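Local coordinates for protein endo-beta-mannanase (Opitutaceae bacterium TAV5, PDB 7BOB) that probably removes mannose units from the ends of beta-1,4-linked mannose chains, as a homotrimeric family 5 exo-beta-1,4-mannosidase of a termite hindgut bacterium, at residues A[513-518]-A[554-559]. Sequence-based numbering, arbitrary orientation.
Sequences TCFLRG and VLADVE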
ATOM      1  N   THR A 513       9.574   8.038 -21.795  1.00 58.35           N
ATOM      2  CA  THR A 513       8.644   6.954 -21.504  1.00 56.42           C
ATOM      3  C   THR A 513       7.526   7.344 -20.551  1.00 53.92           C
ATOM      4  O   THR A 513       6.584   6.570 -20.404  1.00 53.24           O
ATOM      5  CB  THR A 513       9.390   5.756 -20.908  1.00 55.64           C
ATOM      6  OG1 THR A 513       9.906   6.133 -19.618  1.00 57.49           O
ATOM      7  CG2 THR A 513      10.530   5.319 -21.825  1.00 53.62           C
ATOM      8  N   CYS A 514       7.588   8.499 -19.896  1.00 54.41           N
ATOM      9  CA  CYS A 514       6.572   8.898 -18.924  1.00 52.97           C
ATOM     10  C   CYS A 514       5.808  10.111 -19.415  1.00 55.30           C
ATOM     11  O   CYS A 514       6.377  11.000 -20.064  1.00 54.68           O
ATOM     12  CB  CYS A 514       7.179   9.221 -17.558  1.00 52.77           C
ATOM     13  SG  CYS A 514       8.163   7.910 -16.858  1.00 57.58           S
ATOM     14  N   PHE A 515       4.535  10.168 -19.055  1.00 50.16           N
ATOM     15  CA  PHE A 515       3.640  11.219 -19.493  1.00 53.05           C
ATOM     16  C   PHE A 515       2.753  11.568 -18.319  1.00 52.41           C
ATOM     17  O   PHE A 515       2.459  10.715 -17.475  1.00 56.97           O
ATOM     18  CB  PHE A 515       2.829  10.766 -20.733  1.00 52.84           C
ATOM     19  CG  PHE A 515       3.712  10.386 -21.895  1.00 53.76           C
ATOM     20  CD1 PHE A 515       4.152   9.082 -22.048  1.00 53.95           C
ATOM     21  CD2 PHE A 515       4.165  11.347 -22.785  1.00 51.46           C
ATOM     22  CE1 PHE A 515       5.010   8.736 -23.084  1.00 54.52           C
ATOM     23  CE2 PHE A 515       5.012  11.003 -23.824  1.00 54.79           C
ATOM     24  CZ  PHE A 515       5.429   9.689 -23.972  1.00 56.45           C
ATOM     25  N   LEU A 516       2.360  12.830 -18.243  1.00 52.01           N
ATOM     26  CA  LEU A 516       1.747  13.308 -17.013  1.00 53.66           C
ATOM     27  C   LEU A 516       0.413  12.610 -16.794  1.00 50.87           C
ATOM     28  O   LEU A 516      -0.415  12.523 -17.706  1.00 51.97           O
ATOM     29  CB  LEU A 516       1.565  14.827 -17.047  1.00 51.94           C
ATOM     30  CG  LEU A 516       1.454  15.502 -15.673  1.00 55.68           C
ATOM     31  CD1 LEU A 516       2.806  15.516 -14.941  1.00 52.13           C
ATOM     32  CD2 LEU A 516       0.913  16.925 -15.812  1.00 55.37           C
ATOM     33  N   ARG A 517       0.232  12.095 -15.576  1.00 49.95           N
ATOM     34  CA  ARG A 517      -0.912  11.285 -15.190  1.00 51.36           C
ATOM     35  C   ARG A 517      -1.030  10.034 -16.050  1.00 53.50           C
ATOM     36  O   ARG A 517      -2.103   9.450 -16.134  1.00 48.47           O
ATOM     37  CB  ARG A 517      -2.221  12.083 -15.242  1.00 51.80           C
ATOM     38  CG  ARG A 517      -2.215  13.366 -14.427  1.00 50.28           C
ATOM     39  CD  ARG A 517      -3.599  13.980 -14.466  1.00 53.57           C
ATOM     40  NE  ARG A 517      -3.660  15.297 -13.835  1.00 52.93           N
ATOM     41  CZ  ARG A 517      -4.009  15.495 -12.559  1.00 55.64           C
ATOM     42  NH1 ARG A 517      -4.304  14.451 -11.782  1.00 46.27           N
ATOM     43  NH2 ARG A 517      -4.062  16.732 -12.055  1.00 52.17           N
ATOM     44  N   GLY A 518       0.058   9.611 -16.697  1.00 49.07           N
ATOM     45  CA  GLY A 518       0.006   8.404 -17.490  1.00 49.46           C
ATOM     46  C   GLY A 518      -0.727   8.537 -18.803  1.00 53.84           C
ATOM     47  O   GLY A 518      -0.970   7.518 -19.462  1.00 54.43           O
ATOM     48  N   VAL A 554       6.453  21.193 -23.571  1.00 47.64           N
ATOM     49  CA  VAL A 554       6.877  19.833 -23.903  1.00 47.58           C
ATOM     50  C   VAL A 554       5.768  18.867 -23.507  1.00 51.91           C
ATOM     51  O   VAL A 554       5.371  18.817 -22.334  1.00 50.26           O
ATOM     52  CB  VAL A 554       8.193  19.454 -23.193  1.00 50.08           C
ATOM     53  CG1 VAL A 554       8.588  18.012 -23.510  1.00 49.10           C
ATOM     54  CG2 VAL A 554       9.312  20.434 -23.544  1.00 48.50           C
ATOM     55  N   LEU A 555       5.296  18.075 -24.467  1.00 49.15           N
ATOM     56  CA  LEU A 555       4.193  17.147 -24.231  1.00 53.14           C
ATOM     57  C   LEU A 555       4.699  15.807 -23.710  1.00 56.07           C
ATOM     58  O   LEU A 555       4.356  14.750 -24.225  1.00 53.79           O
ATOM     59  CB  LEU A 555       3.375  16.970 -25.508  1.00 49.81           C
ATOM     60  CG  LEU A 555       2.912  18.297 -26.126  1.00 54.29           C
ATOM     61  CD1 LEU A 555       2.132  18.095 -27.426  1.00 53.16           C
ATOM     62  CD2 LEU A 555       2.083  19.079 -25.113  1.00 51.55           C
ATOM     63  N   ALA A 556       5.554  15.847 -22.693  1.00 48.57           N
ATOM     64  CA  ALA A 556       6.014  14.632 -22.033  1.00 51.70           C
ATOM     65  C   ALA A 556       6.440  15.009 -20.626  1.00 55.06           C
ATOM     66  O   ALA A 556       6.749  16.172 -20.343  1.00 52.80           O
ATOM     67  CB  ALA A 556       7.163  13.955 -22.783  1.00 50.06           C
ATOM     68  N   ASP A 557       6.431  14.016 -19.734  1.00 53.89           N
ATOM     69  CA  ASP A 557       6.884  14.237 -18.362  1.00 48.88           C
ATOM     70  C   ASP A 557       8.398  14.064 -18.331  1.00 48.92           C
ATOM     71  O   ASP A 557       8.922  12.987 -18.023  1.00 47.83           O
ATOM     72  CB  ASP A 557       6.177  13.289 -17.402  1.00 50.69           C
ATOM     73  CG  ASP A 557       6.368  13.683 -15.959  1.00 51.55           C
ATOM     74  OD1 ASP A 557       7.343  14.427 -15.662  1.00 51.69           O
ATOM     75  OD2 ASP A 557       5.564  13.232 -15.122  1.00 50.25           O
ATOM     76  N   VAL A 558       9.105  15.165 -18.615  1.00 49.06           N
ATOM     77  CA  VAL A 558      10.561  15.140 -18.788  1.00 47.63           C
ATOM     78  C   VAL A 558      11.245  14.589 -17.541  1.00 47.63           C
ATOM     79  O   VAL A 558      11.990  13.598 -17.591  1.00 46.72           O
ATOM     80  CB  VAL A 558      11.072  16.551 -19.137  1.00 52.97           C
ATOM     81  CG1 VAL A 558      12.598  16.589 -19.257  1.00 47.76           C
ATOM     82  CG2 VAL A 558      10.410  17.042 -20.419  1.00 49.74           C
ATOM     83  N   GLU A 559      10.994  15.221 -16.397  1.00 45.97           N
ATOM     84  CA  GLU A 559      11.714  14.839 -15.195  1.00 45.98           C
ATOM     85  C   GLU A 559      11.413  13.404 -14.794  1.00 49.17           C
ATOM     86  O   GLU A 559      12.322  12.671 -14.382  1.00 48.86           O
ATOM     87  CB  GLU A 559      11.390  15.810 -14.065  1.00 49.61           C
ATOM     88  CG  GLU A 559      12.048  17.176 -14.271  1.00 50.27           C
ATOM     89  CD  GLU A 559      11.253  18.050 -15.231  1.00 46.63           C
ATOM     90  OE1 GLU A 559      10.121  17.671 -15.603  1.00 48.20           O
ATOM     91  OE2 GLU A 559      11.755  19.121 -15.589  1.00 48.95           O
TER
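Asp557 meets Cys514, Phe515 and Leu516 in turn, and buries more of its own surface against the other segment than any other residue here. Its backbone N donates to Cys514 O at 3.0 Å, the one hydrogen bond between the segments; the donor sits above the carbonyl plane, with a C=O...N angle of 132°. Asp557 CB lies 3.5 Å from Cys514 O and 3.9 Å from Phe515 CA. A chi1 of -167° sets CG of Asp557 beside its own carbonyl carbon and brings OD2 to Leu516 CD1, a van der Waals contact of 3.6 Å in which the two side chains cross at a slant. OD2 has its polar pairing in a salt bridge with Arg412, while OD1 accepts from Ala560 N, making Asp557 the N-cap of helix 558-564; the two bonds fix the rotation of the carboxylate. The Phe515 ring meets the two preceding residues differently: Leu555 O reaches its edge in plane, 3.7 Å from Phe515 CD2, and Ala556 CB makes an oblique apolar contact with Phe515 CE2 at 3.8 Å. Ser561 OG bonds both Cys514 N and Asp557 O. The loop between strands 508-512 and 520-525 thus packs against two inverse gamma turns, centred on Leu555 and Asp557, that lead from strand 549-554 of the mixed sheet into helix 558-564.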